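Local coordinates for DUF1254 domain-containing protein (Vibrio parahaemolyticus, PDB 3U07), which is of unknown function but joins DUF1254 and DUF1214 family regions in one chain and is probably exported from the cytoplasm, at residues K45-T50 with M86-V91; H112-D115 with Y119-A122; L161-G166 with G305-P310. The protein carries 2 engineered substitutions. One frame throughout, in Å; residues are numbered along the deposited sequence.

Interaction 1: residues K45-T50 with M86-V91; sequences KFFYHT and MGWLDV
The indole of Trp88 takes the edge of Phe47 over one face and meets Phe46 at its own rim. Phe47 aims CD1 at the middle of the indole, 3.5 Å from Trp88 CD2, in a T-shaped (edge-to-face) pair with planes at 76°. Its ring centroid lies 4.7 Å from that of the Trp88 six-membered ring. Phe46 meets the indole edge against edge, its CD2 3.9 Å from Trp88 CZ2, while one face of its ring carries Thr50 CG2 near the rim. Two successive phenylalanines of helix 26-52 thus grip one tryptophan of strand 82-90 from different directions. Phe47 CG lies anti to its own backbone N (chi1 174°), which sends the ring out beside the helix and onto the indole. Thr50 CB points toward the strand, but its OG1 bonds back to its own helix, donating to Phe46 O at 2.7 Å where the helix widens into a pi-type turn. The cluster continues beyond the two segments, with Phe46 edge-to-face against Trp307 and Trp88 resting on Lys163. No hydrogen bond or ion pair crosses between helix and strand, so their direct attachment here rests on dispersion and on the weak electrostatics of aromatic C-H groups facing a pi cloud.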
loop_
_atom_site.group_PDB
_atom_site.type_symbol
_atom_site.label_atom_id
_atom_site.label_comp_id
_atom_site.label_asym_id
_atom_site.label_seq_id
_atom_site.Cartn_x
_atom_site.Cartn_y
_atom_site.Cartn_z
ATOM N N LYS A 45 1.121 -3.811 -15.049
ATOM C CA LYS A 45 0.726 -5.220 -15.076
ATOM C C LYS A 45 -0.365 -5.479 -14.050
ATOM O O LYS A 45 -1.344 -6.177 -14.327
ATOM C CB LYS A 45 1.921 -6.137 -14.781
ATOM C CG LYS A 45 2.997 -6.189 -15.858
ATOM C CD LYS A 45 4.111 -7.148 -15.429
ATOM C CE LYS A 45 5.309 -7.102 -16.365
ATOM N NZ LYS A 45 6.438 -7.922 -15.836
ATOM N N PHE A 46 -0.195 -4.916 -12.859
ATOM C CA PHE A 46 -1.184 -5.101 -11.806
ATOM C C PHE A 46 -2.521 -4.497 -12.232
ATOM O O PHE A 46 -3.570 -5.092 -12.023
ATOM C CB PHE A 46 -0.721 -4.446 -10.506
ATOM C CG PHE A 46 -1.680 -4.637 -9.365
ATOM C CD1 PHE A 46 -1.538 -5.710 -8.490
ATOM C CD2 PHE A 46 -2.745 -3.761 -9.185
ATOM C CE1 PHE A 46 -2.444 -5.905 -7.449
ATOM C CE2 PHE A 46 -3.653 -3.948 -8.150
ATOM C CZ PHE A 46 -3.504 -5.023 -7.281
ATOM N N PHE A 47 -2.479 -3.306 -12.817
ATOM C CA PHE A 47 -3.698 -2.646 -13.276
ATOM C C PHE A 47 -4.360 -3.484 -14.372
ATOM O O PHE A 47 -5.580 -3.647 -14.395
ATOM C CB PHE A 47 -3.373 -1.252 -13.830
ATOM C CG PHE A 47 -4.552 -0.558 -14.461
ATOM C CD1 PHE A 47 -5.565 -0.009 -13.674
ATOM C CD2 PHE A 47 -4.666 -0.477 -15.846
ATOM C CE1 PHE A 47 -6.672 0.605 -14.257
ATOM C CE2 PHE A 47 -5.774 0.136 -16.439
ATOM C CZ PHE A 47 -6.778 0.677 -15.642
ATOM N N TYR A 48 -3.544 -4.025 -15.271
ATOM C CA TYR A 48 -4.056 -4.823 -16.380
ATOM C C TYR A 48 -4.736 -6.084 -15.882
ATOM O O TYR A 48 -5.862 -6.395 -16.270
ATOM C CB TYR A 48 -2.922 -5.219 -17.332
ATOM C CG TYR A 48 -3.415 -5.780 -18.649
ATOM C CD1 TYR A 48 -3.655 -4.941 -19.739
ATOM C CD2 TYR A 48 -3.687 -7.143 -18.795
ATOM C CE1 TYR A 48 -4.153 -5.440 -20.939
ATOM C CE2 TYR A 48 -4.191 -7.653 -19.991
ATOM C CZ TYR A 48 -4.419 -6.795 -21.056
ATOM O OH TYR A 48 -4.916 -7.290 -22.236
ATOM N N HIS A 49 -4.045 -6.804 -15.009
ATOM C CA HIS A 49 -4.578 -8.049 -14.483
ATOM C C HIS A 49 -5.783 -7.886 -13.572
ATOM O O HIS A 49 -6.520 -8.844 -13.346
ATOM C CB HIS A 49 -3.455 -8.831 -13.799
ATOM C CG HIS A 49 -2.445 -9.372 -14.764
ATOM N ND1 HIS A 49 -1.085 -9.204 -14.600
ATOM C CD2 HIS A 49 -2.600 -10.048 -15.929
ATOM C CE1 HIS A 49 -0.449 -9.750 -15.622
ATOM N NE2 HIS A 49 -1.345 -10.269 -16.442
ATOM N N THR A 50 -5.999 -6.678 -13.056
ATOM C CA THR A 50 -7.158 -6.447 -12.204
ATOM C C THR A 50 -8.261 -5.697 -12.950
ATOM O O THR A 50 -9.234 -6.301 -13.404
ATOM C CB THR A 50 -6.789 -5.660 -10.930
ATOM O OG1 THR A 50 -6.045 -4.491 -11.283
ATOM C CG2 THR A 50 -5.958 -6.521 -9.992
HETATM N N MSE A 86 -11.913 0.157 -2.583
HETATM C CA MSE A 86 -10.889 0.225 -3.618
HETATM C C MSE A 86 -11.448 0.683 -4.948
HETATM O O MSE A 86 -12.636 0.529 -5.229
HETATM C CB MSE A 86 -10.234 -1.142 -3.825
HETATM C CG MSE A 86 -9.466 -1.679 -2.635
HETATM SE SE MSE A 86 -8.847 -3.471 -2.996
HETATM C CE MSE A 86 -10.512 -4.217 -3.610
ATOM N N GLY A 87 -10.570 1.241 -5.768
ATOM C CA GLY A 87 -10.980 1.697 -7.074
ATOM C C GLY A 87 -9.812 2.305 -7.812
ATOM O O GLY A 87 -8.691 2.355 -7.301
ATOM N N TRP A 88 -10.084 2.757 -9.028
ATOM C CA TRP A 88 -9.084 3.397 -9.859
ATOM C C TRP A 88 -9.678 4.692 -10.380
ATOM O O TRP A 88 -10.773 4.704 -10.935
ATOM C CB TRP A 88 -8.705 2.505 -11.039
ATOM C CG TRP A 88 -7.946 1.280 -10.655
ATOM C CD1 TRP A 88 -8.463 0.063 -10.314
ATOM C CD2 TRP A 88 -6.523 1.155 -10.563
ATOM N NE1 TRP A 88 -7.446 -0.815 -10.015
ATOM C CE2 TRP A 88 -6.245 -0.169 -10.158
ATOM C CE3 TRP A 88 -5.456 2.036 -10.780
ATOM C CZ2 TRP A 88 -4.940 -0.637 -9.971
ATOM C CZ3 TRP A 88 -4.155 1.570 -10.596
ATOM C CH2 TRP A 88 -3.912 0.244 -10.192
ATOM N N LEU A 89 -8.954 5.782 -10.179
ATOM C CA LEU A 89 -9.382 7.091 -10.642
ATOM C C LEU A 89 -8.789 7.307 -12.025
ATOM O O LEU A 89 -7.720 6.778 -12.340
ATOM C CB LEU A 89 -8.846 8.183 -9.706
ATOM C CG LEU A 89 -9.661 8.743 -8.538
ATOM C CD1 LEU A 89 -10.617 7.718 -7.975
ATOM C CD2 LEU A 89 -8.695 9.257 -7.486
ATOM N N ASP A 90 -9.492 8.068 -12.856
ATOM C CA ASP A 90 -8.991 8.406 -14.186
ATOM C C ASP A 90 -9.288 9.883 -14.321
ATOM O O ASP A 90 -10.449 10.278 -14.409
ATOM C CB ASP A 90 -9.705 7.627 -15.289
ATOM C CG ASP A 90 -9.326 8.114 -16.683
ATOM O OD1 ASP A 90 -8.270 8.766 -16.835
ATOM O OD2 ASP A 90 -10.081 7.838 -17.633
ATOM N N VAL A 91 -8.239 10.698 -14.317
ATOM C CA VAL A 91 -8.409 12.144 -14.411
ATOM C C VAL A 91 -8.005 12.708 -15.777
ATOM O O VAL A 91 -7.863 13.921 -15.936
ATOM C CB VAL A 91 -7.581 12.853 -13.315
ATOM C CG1 VAL A 91 -7.978 12.319 -11.931
ATOM C CG2 VAL A 91 -6.089 12.623 -13.553
#

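Interaction 2: residues H112-D115 with Y119-A122; sequences HTMD and YTNA
Thr113 faces both Asn121 and Ala122, a classic beta bulge in the hairpin formed by strands 109-115 and 120-125. The backbone bonds record the one-residue shift. Thr113 N donates to Ala122 O at 3.0 Å as part of an antiparallel hydrogen-bonded pair, while Thr113 O accepts from Asn121 N at 2.9 Å and, weakly, from Ala122 N. Past the bulge Met114 and Thr120 form a non-hydrogen-bonded pair, and Asp115 N reaches Tyr119 O at 2.9 Å. Three CA-H...O contacts lie among these bonds, the shortest from Met114 CA to Tyr119 O.

Polar side chains fasten the turn. Asp115 CG sits between its backbone N and carbonyl carbon (chi1 62°), which folds the carboxylate back over the loop. OD1 accepts from Gly117 N, closing an Asx turn, and from Tyr119 N at 3.1 Å, the latter donor standing above the carboxylate plane. OD2 forms a salt bridge with Arg287, and the hydroxyl of Tyr119 bonds to Arg295, tying the hairpin end to the helical part of the chain.

Packing joins Met114 to Thr120, with Met114 CG 3.4 Å from Thr120 OG1; Met114, a selenomethionine, then leads its chain away from the partner strand toward Trp307. Tyr119 offers its ring edge to Asp115 OD1. His112 comes across Thr120 at about a right angle, and its NE2 shares a nearly straight hydrogen bond with Thr120 OG1, 2.8 Å long at 166°.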
loop_
_atom_site.group_PDB
_atom_site.type_symbol
_atom_site.label_atom_id
_atom_site.label_comp_id
_atom_site.label_asym_id
_atom_site.label_seq_id
_atom_site.Cartn_x
_atom_site.Cartn_y
_atom_site.Cartn_z
ATOM N N HIS A 112 -6.013 6.662 0.691
ATOM C CA HIS A 112 -4.661 6.534 0.162
ATOM C C HIS A 112 -4.649 6.362 -1.355
ATOM O O HIS A 112 -5.279 5.450 -1.883
ATOM C CB HIS A 112 -4.002 5.330 0.843
ATOM C CG HIS A 112 -2.632 5.010 0.340
ATOM N ND1 HIS A 112 -2.154 3.717 0.272
ATOM C CD2 HIS A 112 -1.629 5.804 -0.101
ATOM C CE1 HIS A 112 -0.919 3.731 -0.193
ATOM N NE2 HIS A 112 -0.576 4.986 -0.427
ATOM N N THR A 113 -3.929 7.237 -2.054
ATOM C CA THR A 113 -3.846 7.152 -3.506
ATOM C C THR A 113 -2.399 7.108 -3.952
ATOM O O THR A 113 -1.532 7.722 -3.334
ATOM C CB THR A 113 -4.540 8.360 -4.207
ATOM O OG1 THR A 113 -3.981 9.586 -3.717
ATOM C CG2 THR A 113 -6.047 8.351 -3.946
HETATM N N MSE A 114 -2.145 6.372 -5.029
HETATM C CA MSE A 114 -0.797 6.243 -5.573
HETATM C C MSE A 114 -0.862 6.328 -7.086
HETATM O O MSE A 114 -1.854 5.916 -7.691
HETATM C CB MSE A 114 -0.182 4.903 -5.152
HETATM C CG MSE A 114 0.036 4.788 -3.646
HETATM SE SE MSE A 114 0.855 3.106 -3.120
HETATM C CE MSE A 114 -0.752 2.051 -3.262
ATOM N N ASP A 115 0.182 6.869 -7.700
ATOM C CA ASP A 115 0.190 6.976 -9.145
ATOM C C ASP A 115 0.855 5.762 -9.778
ATOM O O ASP A 115 1.369 4.879 -9.073
ATOM C CB ASP A 115 0.868 8.275 -9.608
ATOM C CG ASP A 115 2.329 8.381 -9.196
ATOM O OD1 ASP A 115 3.039 7.351 -9.162
ATOM O OD2 ASP A 115 2.776 9.520 -8.927
ATOM N N TYR A 119 4.229 5.960 -6.623
ATOM C CA TYR A 119 4.454 7.000 -5.619
ATOM C C TYR A 119 3.129 7.309 -4.941
ATOM O O TYR A 119 2.105 7.458 -5.612
ATOM C CB TYR A 119 4.936 8.316 -6.236
ATOM C CG TYR A 119 6.343 8.316 -6.745
ATOM C CD1 TYR A 119 6.611 8.154 -8.101
ATOM C CD2 TYR A 119 7.414 8.494 -5.873
ATOM C CE1 TYR A 119 7.910 8.170 -8.579
ATOM C CE2 TYR A 119 8.721 8.512 -6.341
ATOM C CZ TYR A 119 8.961 8.349 -7.696
ATOM O OH TYR A 119 10.249 8.356 -8.170
ATOM N N THR A 120 3.138 7.396 -3.616
ATOM C CA THR A 120 1.922 7.763 -2.905
ATOM C C THR A 120 1.767 9.271 -3.184
ATOM O O THR A 120 2.731 10.029 -3.048
ATOM C CB THR A 120 2.068 7.517 -1.385
ATOM O OG1 THR A 120 1.879 6.120 -1.108
ATOM C CG2 THR A 120 1.049 8.336 -0.605
ATOM N N ASN A 121 0.589 9.702 -3.628
ATOM C CA ASN A 121 0.391 11.127 -3.897
ATOM C C ASN A 121 -0.671 11.754 -3.006
ATOM O O ASN A 121 -0.965 12.942 -3.110
ATOM C CB ASN A 121 0.080 11.393 -5.384
ATOM C CG ASN A 121 -1.059 10.538 -5.934
ATOM O OD1 ASN A 121 -1.875 9.989 -5.194
ATOM N ND2 ASN A 121 -1.125 10.451 -7.259
ATOM N N ALA A 122 -1.244 10.948 -2.123
ATOM C CA ALA A 122 -2.225 11.453 -1.177
ATOM C C ALA A 122 -2.465 10.444 -0.066
ATOM O O ALA A 122 -2.554 9.236 -0.307
ATOM C CB ALA A 122 -3.533 11.783 -1.875
#

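Interaction 3: residues L161-G166 with G305-P310; sequences LVKLMG and GQWGLP
Trp307 occupies the third position of a type II beta turn running from Gly305 to Gly308, in a left-handed conformation (phi 70°), and faces Lys163 of strand 161-169 with the two CA atoms 8.5 Å apart. The turn is closed by a weak bond from Gly308 N to Gly305 O, and Trp307 N is held by His118 NE2. Lys163 crosses the indole face with its aliphatic chain. Its CD stands 3.5 Å from the centroid of the Trp307 six-membered ring, a CH-pi contact directly above the ring. Extended as far as CE, the lysine chain turns at chi4 (40°) and sets NZ over the neighbouring five-membered ring. There the ammonium makes a cation-pi interaction, 5.0 Å from that centroid and 11° off the normal, so methylene and charge use the same face of one indole. The opposite face is covered near its rim by Gln306 CG, which leaves the tryptophan sandwiched between its own turn and the strand. Phe46 of helix 26-52 also touches Lys163, bringing the helix up to the strand. Between CD and NZ the chain passes Lys163 CE over the join of ring and side chain, 3.5 Å from Trp307 CG.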
loop_
_atom_site.group_PDB
_atom_site.type_symbol
_atom_site.label_atom_id
_atom_site.label_comp_id
_atom_site.label_asym_id
_atom_site.label_seq_id
_atom_site.Cartn_x
_atom_site.Cartn_y
_atom_site.Cartn_z
ATOM N N LEU A 161 -4.104 7.741 -14.421
ATOM C CA LEU A 161 -4.729 6.644 -13.694
ATOM C C LEU A 161 -4.083 6.617 -12.311
ATOM O O LEU A 161 -2.855 6.642 -12.191
ATOM C CB LEU A 161 -4.469 5.309 -14.402
ATOM C CG LEU A 161 -5.036 5.117 -15.810
ATOM C CD1 LEU A 161 -4.471 3.834 -16.412
ATOM C CD2 LEU A 161 -6.559 5.061 -15.755
ATOM N N VAL A 162 -4.897 6.591 -11.264
ATOM C CA VAL A 162 -4.343 6.547 -9.918
ATOM C C VAL A 162 -5.093 5.506 -9.096
ATOM O O VAL A 162 -6.326 5.440 -9.125
ATOM C CB VAL A 162 -4.409 7.941 -9.212
ATOM C CG1 VAL A 162 -4.267 9.061 -10.233
ATOM C CG2 VAL A 162 -5.683 8.085 -8.442
ATOM N N LYS A 163 -4.349 4.677 -8.377
ATOM C CA LYS A 163 -4.975 3.637 -7.571
ATOM C C LYS A 163 -5.466 4.224 -6.254
ATOM O O LYS A 163 -4.730 4.920 -5.559
ATOM C CB LYS A 163 -3.980 2.495 -7.333
ATOM C CG LYS A 163 -4.512 1.336 -6.480
ATOM C CD LYS A 163 -3.598 0.118 -6.596
ATOM C CE LYS A 163 -3.842 -0.904 -5.489
ATOM N NZ LYS A 163 -5.285 -1.096 -5.163
ATOM N N LEU A 164 -6.725 3.951 -5.924
ATOM C CA LEU A 164 -7.317 4.462 -4.697
ATOM C C LEU A 164 -7.665 3.345 -3.725
ATOM O O LEU A 164 -8.220 2.319 -4.118
ATOM C CB LEU A 164 -8.584 5.261 -5.020
ATOM C CG LEU A 164 -9.395 5.856 -3.860
ATOM C CD1 LEU A 164 -10.321 6.944 -4.393
ATOM C CD2 LEU A 164 -10.202 4.767 -3.155
HETATM N N MSE A 165 -7.332 3.558 -2.455
HETATM C CA MSE A 165 -7.630 2.595 -1.398
HETATM C C MSE A 165 -8.072 3.349 -0.154
HETATM O O MSE A 165 -7.386 4.260 0.306
HETATM C CB MSE A 165 -6.392 1.755 -1.058
HETATM C CG MSE A 165 -6.512 0.946 0.238
HETATM SE SE MSE A 165 -7.480 -0.738 0.110
HETATM C CE MSE A 165 -6.862 -1.529 1.768
ATOM N N GLY A 166 -9.231 2.976 0.374
ATOM C CA GLY A 166 -9.731 3.605 1.580
ATOM C C GLY A 166 -9.832 2.549 2.666
ATOM O O GLY A 166 -10.233 1.417 2.401
ATOM N N GLY A 305 6.744 -4.964 -1.299
ATOM C CA GLY A 305 5.346 -4.752 -0.907
ATOM C C GLY A 305 4.509 -3.729 -1.662
ATOM O O GLY A 305 3.960 -2.773 -1.092
ATOM N N GLN A 306 4.343 -3.998 -2.948
ATOM C CA GLN A 306 3.596 -3.127 -3.838
ATOM C C GLN A 306 2.326 -2.522 -3.267
ATOM O O GLN A 306 1.559 -3.195 -2.585
ATOM C CB GLN A 306 3.292 -3.858 -5.152
ATOM C CG GLN A 306 2.797 -2.949 -6.273
ATOM C CD GLN A 306 2.418 -3.732 -7.519
ATOM O OE1 GLN A 306 1.783 -4.781 -7.428
ATOM N NE2 GLN A 306 2.794 -3.220 -8.692
ATOM N N TRP A 307 2.131 -1.237 -3.554
ATOM C CA TRP A 307 0.965 -0.481 -3.100
ATOM C C TRP A 307 0.962 -0.211 -1.592
ATOM O O TRP A 307 -0.047 0.215 -1.033
ATOM C CB TRP A 307 -0.327 -1.209 -3.496
ATOM C CG TRP A 307 -0.414 -1.535 -4.961
ATOM C CD1 TRP A 307 -0.647 -2.763 -5.517
ATOM C CD2 TRP A 307 -0.252 -0.625 -6.058
ATOM N NE1 TRP A 307 -0.644 -2.675 -6.889
ATOM C CE2 TRP A 307 -0.412 -1.373 -7.248
ATOM C CE3 TRP A 307 -0.008 0.754 -6.153
ATOM C CZ2 TRP A 307 -0.310 -0.793 -8.517
ATOM C CZ3 TRP A 307 0.090 1.330 -7.418
ATOM C CH2 TRP A 307 -0.070 0.556 -8.581
ATOM N N GLY A 308 2.098 -0.446 -0.943
ATOM C CA GLY A 308 2.182 -0.217 0.487
ATOM C C GLY A 308 2.179 1.245 0.898
ATOM O O GLY A 308 2.655 2.125 0.172
ATOM N N LEU A 309 1.619 1.500 2.074
ATOM C CA LEU A 309 1.548 2.844 2.641
ATOM C C LEU A 309 2.921 3.303 3.115
ATOM O O LEU A 309 3.762 2.483 3.486
ATOM C CB LEU A 309 0.614 2.862 3.854
ATOM C CG LEU A 309 -0.895 2.999 3.677
ATOM C CD1 LEU A 309 -1.595 2.627 4.972
ATOM C CD2 LEU A 309 -1.237 4.437 3.283
ATOM N N PRO A 310 3.175 4.620 3.081
ATOM C CA PRO A 310 4.468 5.125 3.547
ATOM C C PRO A 310 4.498 4.739 5.032
ATOM O O PRO A 310 3.469 4.772 5.705
ATOM C CB PRO A 310 4.339 6.631 3.341
ATOM C CG PRO A 310 3.459 6.710 2.102
ATOM C CD PRO A 310 2.396 5.680 2.415
#

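All three contacts converge on one antiparallel sheet, in which strand 161-169 lies between strands 82-90 and 109-115. Interaction 2 is the buried one, and the sole one inside the sheet itself: main-chain and polar side-chain bonds dominate. Interactions 1 and 3 are partly buried and lay a helix and a post-helical loop against the sheet through aromatic groups, without hydrogen bonds across either pair of segments. Interaction 1 is almost wholly aromatic, with no charge taking part, whereas interaction 3 adds a lysine charge. These two also touch, sharing the packing of Phe46 and Trp307. Backbone bonds between Leu89 and Val162 and between Lys163 and Met114 connect interaction 3 to both others.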